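Local coordinates for uncharacterized protein (Bacteroides caccae, PDB 4R4K) that is of unknown function but adopts a cystatin-like fold and belongs to a family of the NTF2 clan, at residues E64-E69 / S81-N86; H90-A95 / D103-F108. All coordinates share one frame; numbering follows the deposited sequence.

Contact 1: residues E64-E69 / S81-N86; sequences ETMKEE and SKFTLN. With PEU (2,5,8,11,14,17,20,23,26,29,32,35,38,41,44,47,50,53,56,59,62,65,68,71,74,77,80-heptacosaoxadooctacontan-82-ol), chain J.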
loop_
_atom_site.group_PDB
_atom_site.type_symbol
_atom_site.label_atom_id
_atom_site.label_comp_id
_atom_site.label_asym_id
_atom_site.label_seq_id
_atom_site.Cartn_x
_atom_site.Cartn_y
_atom_site.Cartn_z
ATOM N N GLU A 64 -2.702 -3.590 -11.534
ATOM C CA GLU A 64 -1.541 -3.080 -12.234
ATOM C C GLU A 64 -0.441 -2.670 -11.250
ATOM O O GLU A 64 0.743 -2.934 -11.477
ATOM C CB GLU A 64 -1.949 -1.890 -13.121
ATOM C CG GLU A 64 -2.884 -2.268 -14.264
ATOM C CD GLU A 64 -4.370 -2.451 -13.895
ATOM O OE1 GLU A 64 -4.796 -2.180 -12.740
ATOM O OE2 GLU A 64 -5.136 -2.883 -14.791
ATOM N N THR A 65 -0.832 -2.043 -10.151
ATOM C CA THR A 65 0.109 -1.606 -9.146
ATOM C C THR A 65 0.808 -2.790 -8.482
ATOM O O THR A 65 1.997 -2.707 -8.159
ATOM C CB THR A 65 -0.571 -0.699 -8.111
ATOM O OG1 THR A 65 -1.002 0.492 -8.769
ATOM C CG2 THR A 65 0.379 -0.292 -6.978
HETATM N N MSE A 66 0.087 -3.888 -8.303
HETATM C CA MSE A 66 0.615 -5.027 -7.568
HETATM C C MSE A 66 1.428 -5.987 -8.435
HETATM O O MSE A 66 1.844 -7.032 -7.961
HETATM C CB MSE A 66 -0.526 -5.737 -6.859
HETATM C CG MSE A 66 -1.199 -4.871 -5.804
HETATM SE SE MSE A 66 0.082 -4.329 -4.411
HETATM C CE MSE A 66 1.037 -5.990 -4.108
ATOM N N LYS A 67 1.644 -5.661 -9.706
ATOM C CA LYS A 67 2.410 -6.525 -10.618
ATOM C C LYS A 67 3.899 -6.354 -10.354
ATOM O O LYS A 67 4.347 -5.240 -10.123
ATOM C CB LYS A 67 2.174 -6.107 -12.070
ATOM C CG LYS A 67 0.968 -6.678 -12.778
ATOM C CD LYS A 67 1.291 -6.901 -14.251
ATOM C CE LYS A 67 0.060 -7.023 -15.102
ATOM N NZ LYS A 67 -1.081 -7.599 -14.359
ATOM N N GLU A 68 4.655 -7.451 -10.423
ATOM C CA GLU A 68 6.108 -7.367 -10.361
ATOM C C GLU A 68 6.635 -7.064 -11.743
ATOM O O GLU A 68 6.325 -7.792 -12.692
ATOM C CB GLU A 68 6.714 -8.676 -9.912
ATOM C CG GLU A 68 6.406 -9.075 -8.487
ATOM C CD GLU A 68 7.235 -10.276 -8.062
ATOM O OE1 GLU A 68 6.824 -11.405 -8.433
ATOM O OE2 GLU A 68 8.290 -10.089 -7.379
ATOM N N GLU A 69 7.392 -5.989 -11.878
ATOM C CA GLU A 69 7.888 -5.597 -13.169
ATOM C C GLU A 69 8.969 -4.532 -13.057
ATOM O O GLU A 69 9.209 -3.945 -12.014
ATOM C CB GLU A 69 6.738 -5.092 -14.035
ATOM C CG GLU A 69 6.145 -3.783 -13.583
ATOM C CD GLU A 69 4.787 -3.471 -14.189
ATOM O OE1 GLU A 69 4.232 -4.286 -14.948
ATOM O OE2 GLU A 69 4.302 -2.351 -13.926
ATOM N N SER A 81 9.092 -2.844 -9.275
ATOM C CA SER A 81 8.154 -3.358 -8.288
ATOM C C SER A 81 8.405 -4.841 -8.139
ATOM O O SER A 81 8.610 -5.576 -9.119
ATOM C CB SER A 81 6.709 -3.082 -8.684
ATOM O OG SER A 81 6.452 -3.633 -9.989
ATOM N N LYS A 82 8.471 -5.293 -6.895
ATOM C CA LYS A 82 8.836 -6.673 -6.613
ATOM C C LYS A 82 8.436 -7.073 -5.208
ATOM O O LYS A 82 8.317 -6.223 -4.318
ATOM C CB LYS A 82 10.335 -6.881 -6.807
ATOM C CG LYS A 82 11.194 -6.098 -5.851
ATOM C CD LYS A 82 12.649 -6.161 -6.301
ATOM C CE LYS A 82 13.508 -5.188 -5.520
ATOM N NZ LYS A 82 14.950 -5.519 -5.637
ATOM N N PHE A 83 8.218 -8.373 -5.023
ATOM C CA PHE A 83 8.090 -8.946 -3.687
ATOM C C PHE A 83 9.509 -9.123 -3.134
ATOM O O PHE A 83 10.298 -9.944 -3.615
ATOM C CB PHE A 83 7.292 -10.247 -3.695
ATOM C CG PHE A 83 5.831 -10.024 -3.841
ATOM C CD1 PHE A 83 5.057 -9.725 -2.730
ATOM C CD2 PHE A 83 5.241 -10.018 -5.091
ATOM C CE1 PHE A 83 3.702 -9.471 -2.864
ATOM C CE2 PHE A 83 3.890 -9.740 -5.229
ATOM C CZ PHE A 83 3.124 -9.480 -4.111
ATOM N N THR A 84 9.840 -8.305 -2.145
ATOM C CA THR A 84 11.157 -8.353 -1.495
ATOM C C THR A 84 11.202 -9.400 -0.399
ATOM O O THR A 84 12.283 -9.828 0.015
ATOM C CB THR A 84 11.503 -6.993 -0.888
ATOM O OG1 THR A 84 10.416 -6.556 -0.043
ATOM C CG2 THR A 84 11.733 -6.004 -1.999
ATOM N N LEU A 85 10.034 -9.780 0.095
ATOM C CA LEU A 85 9.887 -10.931 0.983
ATOM C C LEU A 85 8.778 -11.776 0.410
ATOM O O LEU A 85 7.687 -11.284 0.136
ATOM C CB LEU A 85 9.545 -10.492 2.413
ATOM C CG LEU A 85 9.445 -11.640 3.431
ATOM C CD1 LEU A 85 10.827 -12.186 3.731
ATOM C CD2 LEU A 85 8.745 -11.198 4.703
ATOM N N ASN A 86 9.049 -13.057 0.231
ATOM C CA ASN A 86 8.075 -13.959 -0.343
ATOM C C ASN A 86 8.095 -15.304 0.393
ATOM O O ASN A 86 8.613 -16.302 -0.110
ATOM C CB ASN A 86 8.351 -14.117 -1.834
ATOM C CG ASN A 86 7.289 -14.931 -2.550
ATOM O OD1 ASN A 86 6.157 -15.067 -2.083
ATOM N ND2 ASN A 86 7.664 -15.498 -3.687
HETATM O OCV PEU J . -8.701 6.621 -15.314
HETATM C CCW PEU J . -8.593 6.387 -13.919
HETATM C CCX PEU J . -8.637 4.901 -13.617
HETATM O OCY PEU J . -8.023 4.721 -12.340
HETATM C CCZ PEU J . -8.911 4.416 -11.262
HETATM C CDA PEU J . -8.327 3.210 -10.548
HETATM O ODB PEU J . -8.583 2.053 -11.334
HETATM C CDC PEU J . -7.664 0.968 -11.163
HETATM C CDD PEU J . -7.388 0.260 -12.493
HETATM O ODE PEU J . -7.712 -1.138 -12.405
HETATM O O HOH W 1 5.186 -0.958 -11.257
#

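Contact 2: residues H90-A95 / D103-F108; sequences HKVFEA and DLRVEF. With ACT (acetate ion), chain G.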
loop_
_atom_site.group_PDB
_atom_site.type_symbol
_atom_site.label_atom_id
_atom_site.label_comp_id
_atom_site.label_asym_id
_atom_site.label_seq_id
_atom_site.Cartn_x
_atom_site.Cartn_y
_atom_site.Cartn_z
ATOM N N HIS A 90 3.925 -14.738 4.864
ATOM C CA HIS A 90 4.414 -13.365 5.064
ATOM C C HIS A 90 5.059 -12.889 3.774
ATOM O O HIS A 90 6.042 -13.476 3.293
ATOM C CB HIS A 90 5.425 -13.352 6.217
ATOM C CG HIS A 90 5.813 -11.990 6.696
ATOM N ND1 HIS A 90 6.915 -11.778 7.504
ATOM C CD2 HIS A 90 5.272 -10.765 6.468
ATOM C CE1 HIS A 90 7.018 -10.489 7.776
ATOM N NE2 HIS A 90 6.037 -9.851 7.155
ATOM N N LYS A 91 4.490 -11.830 3.196
ATOM C CA LYS A 91 5.009 -11.266 1.972
ATOM C C LYS A 91 5.132 -9.749 2.083
ATOM O O LYS A 91 4.328 -9.101 2.752
ATOM C CB LYS A 91 4.143 -11.676 0.793
ATOM C CG LYS A 91 4.074 -13.200 0.632
ATOM C CD LYS A 91 3.438 -13.612 -0.661
ATOM C CE LYS A 91 3.017 -15.070 -0.637
ATOM N NZ LYS A 91 4.182 -15.995 -0.587
ATOM N N VAL A 92 6.131 -9.180 1.415
ATOM C CA VAL A 92 6.323 -7.742 1.375
ATOM C C VAL A 92 6.582 -7.338 -0.082
ATOM O O VAL A 92 7.414 -7.926 -0.761
ATOM C CB VAL A 92 7.499 -7.249 2.232
ATOM C CG1 VAL A 92 7.695 -5.745 2.058
ATOM C CG2 VAL A 92 7.290 -7.606 3.687
ATOM N N PHE A 93 5.772 -6.393 -0.543
ATOM C CA PHE A 93 5.841 -5.858 -1.889
ATOM C C PHE A 93 6.385 -4.425 -1.794
ATOM O O PHE A 93 5.942 -3.639 -0.954
ATOM C CB PHE A 93 4.459 -5.861 -2.507
ATOM C CG PHE A 93 4.414 -5.372 -3.926
ATOM C CD1 PHE A 93 4.728 -6.224 -4.989
ATOM C CD2 PHE A 93 4.024 -4.064 -4.206
ATOM C CE1 PHE A 93 4.653 -5.768 -6.297
ATOM C CE2 PHE A 93 3.937 -3.620 -5.504
ATOM C CZ PHE A 93 4.235 -4.475 -6.550
ATOM N N GLU A 94 7.355 -4.114 -2.635
ATOM C CA GLU A 94 7.995 -2.808 -2.669
ATOM C C GLU A 94 8.071 -2.292 -4.093
ATOM O O GLU A 94 8.318 -3.065 -5.012
ATOM C CB GLU A 94 9.388 -2.883 -2.043
ATOM C CG GLU A 94 9.303 -2.701 -0.558
ATOM C CD GLU A 94 10.615 -2.858 0.176
ATOM O OE1 GLU A 94 11.699 -2.645 -0.419
ATOM O OE2 GLU A 94 10.539 -3.156 1.382
ATOM N N ALA A 95 7.818 -0.987 -4.265
ATOM C CA ALA A 95 7.916 -0.362 -5.565
ATOM C C ALA A 95 8.537 1.024 -5.453
ATOM O O ALA A 95 8.366 1.729 -4.440
ATOM C CB ALA A 95 6.557 -0.279 -6.226
ATOM N N ASP A 103 8.540 4.193 -3.037
ATOM C CA ASP A 103 7.290 4.941 -2.841
ATOM C C ASP A 103 6.088 4.082 -2.437
ATOM O O ASP A 103 5.019 4.602 -2.212
ATOM C CB ASP A 103 6.968 5.825 -4.040
ATOM C CG ASP A 103 6.832 5.069 -5.311
ATOM O OD1 ASP A 103 6.475 3.867 -5.316
ATOM O OD2 ASP A 103 7.103 5.730 -6.341
ATOM N N LEU A 104 6.264 2.767 -2.335
ATOM C CA LEU A 104 5.213 1.867 -1.840
ATOM C C LEU A 104 5.847 0.648 -1.187
ATOM O O LEU A 104 6.738 0.040 -1.767
ATOM C CB LEU A 104 4.251 1.412 -2.969
ATOM C CG LEU A 104 3.108 0.437 -2.617
ATOM C CD1 LEU A 104 2.080 1.085 -1.719
ATOM C CD2 LEU A 104 2.395 -0.113 -3.853
ATOM N N ARG A 105 5.375 0.290 0.006
ATOM C CA ARG A 105 5.704 -0.971 0.632
ATOM C C ARG A 105 4.413 -1.472 1.253
ATOM O O ARG A 105 3.770 -0.741 2.002
ATOM C CB ARG A 105 6.796 -0.810 1.694
ATOM C CG ARG A 105 7.261 -2.046 2.457
ATOM C CD ARG A 105 8.049 -1.656 3.680
ATOM N NE ARG A 105 8.621 -2.838 4.323
ATOM C CZ ARG A 105 7.999 -3.577 5.237
ATOM N NH1 ARG A 105 6.760 -3.287 5.625
ATOM N NH2 ARG A 105 8.627 -4.620 5.767
ATOM N N VAL A 106 4.017 -2.692 0.883
ATOM C CA VAL A 106 2.826 -3.317 1.433
ATOM C C VAL A 106 3.215 -4.659 2.045
ATOM O O VAL A 106 3.904 -5.473 1.421
ATOM C CB VAL A 106 1.760 -3.579 0.355
ATOM C CG1 VAL A 106 0.448 -3.999 1.014
ATOM C CG2 VAL A 106 1.575 -2.357 -0.522
ATOM N N GLU A 107 2.809 -4.851 3.296
ATOM C CA GLU A 107 3.121 -6.055 4.043
ATOM C C GLU A 107 1.857 -6.878 4.227
ATOM O O GLU A 107 0.846 -6.370 4.747
ATOM C CB GLU A 107 3.702 -5.701 5.413
ATOM C CG GLU A 107 4.110 -6.920 6.227
ATOM C CD GLU A 107 4.806 -6.565 7.524
ATOM O OE1 GLU A 107 4.602 -5.452 8.032
ATOM O OE2 GLU A 107 5.543 -7.417 8.048
ATOM N N PHE A 108 1.921 -8.141 3.802
ATOM C CA PHE A 108 0.808 -9.075 3.847
ATOM C C PHE A 108 1.152 -10.215 4.795
ATOM O O PHE A 108 2.294 -10.694 4.822
ATOM C CB PHE A 108 0.582 -9.733 2.496
ATOM C CG PHE A 108 0.250 -8.788 1.394
ATOM C CD1 PHE A 108 -1.072 -8.434 1.124
ATOM C CD2 PHE A 108 1.253 -8.295 0.603
ATOM C CE1 PHE A 108 -1.354 -7.589 0.075
ATOM C CE2 PHE A 108 0.980 -7.448 -0.438
ATOM C CZ PHE A 108 -0.327 -7.105 -0.714
HETATM C C ACT G . 12.222 -3.518 4.924
HETATM O O ACT G . 12.703 -3.249 6.042
HETATM O OXT ACT G . 11.577 -4.570 4.725
HETATM C CH3 ACT G . 12.424 -2.546 3.799
#

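Contact 1: residues E64-E69 / S81-N86
The hydroxyl of S81 and the carboxylate of E68 tie segment 64-69 to the edge of strand 78-87. S81 OG donates a hydrogen bond to K67 O at 2.7 Å, in the plane of that carbonyl, and takes a weak bond from E69 N. OG lies between the backbone N and carbonyl carbon of S81 (chi1 56°), which holds it close to the backbone of the incoming chain. E68 reaches along the strand with its chain extended beyond CG, and its OE2 accepts the backbone N-H of F83 at 2.9 Å. That bond is nearly straight (171°), although the N-H meets the carboxylate from above its plane. E68 CD lies at the edge of the F83 ring, in its plane, 3.6 Å from F83 CD2, the carboxylate and ring planes 74° apart. Farther round the ring, CE of selenomethionine M66 makes a looser apolar contact, 4.1 Å from F83 CZ.

The backbone positions these groups: E69 and S81 form an antiparallel hydrogen-bonded pair. S81 N donates to E69 O at 3.0 Å and E69 N returns a more bent bond to S81 O. A water donates to both E69 OE2 and S81 OG, bridging the two side chains. A type I turn from E64 to K67 brings the chain up to the strand, and at its start E64 OE1 accepts a hydrogen bond from a bound polyethylene glycol. The arrangement is the entry of a loop into an edge strand: strand 69-72 begins here as the outermost member of the antiparallel sheet of this cystatin-like fold.

Contact 2: residues H90-A95 / D103-F108
With CG turned opposite the backbone N (chi1 -169° in H90, -177° in E107), imidazole and carboxylate leave neighbouring strands and meet over the sheet. In one of two conformers, E107 OE2 accepts H90 NE2 through its anti lone pair at 2.6 Å; the planes are nearly coplanar. The imidazole edge faces F108 O, with H90 CD2 at 3.4 Å. An alanine in place of H90 would probably leave E107 OE2 without this donor and freer to turn.

R105, extended from CG to NE, runs alongside E94, its NE 3.5 Å from E94 OE2 in a salt bridge. V92 CG1 lies over one face of the R105 guanidinium, offset toward its rim, while OXT of an acetate, probably from the crystallisation liquor, lies at the edge, 3.1 Å from R105 NH2. Strands 90-97 and 104-110, third and fourth of five in the sheet, form an antiparallel hairpin. Backbone bonds join K91 to F108 and F93 to V106. A95 O accepts L104 N and, at 2.8 Å, D103 N, both residues facing A95 as a classic beta bulge. On the face opposite R105, F93 CE2 packs on L104 CD2 at 4.2 Å, and F108 turns its ring edge toward F93 CB.

How the contacts relate
Contact 2 is buried in the middle of the sheet, whereas contact 1 is partly buried and lies where a loop joins its edge. Strand 78-87 connects them: K82 O bonds to E94 N, and N86 OD1 reaches K91 NZ. Regular backbone pairing dominates 90-95 / 103-108, with largely apolar side chains on one face (K91 excepted) and a charged network on the other. At 64-69 / 81-86 a single backbone pair is supplemented by side chains that bond to main-chain atoms. The apolar faces nevertheless merge, since F83 and F93 stack edge-to-face and M66 touches both F93 and F108. Each contact also contributes residues to polyethylene glycol pockets, T65 and D103 to the same one.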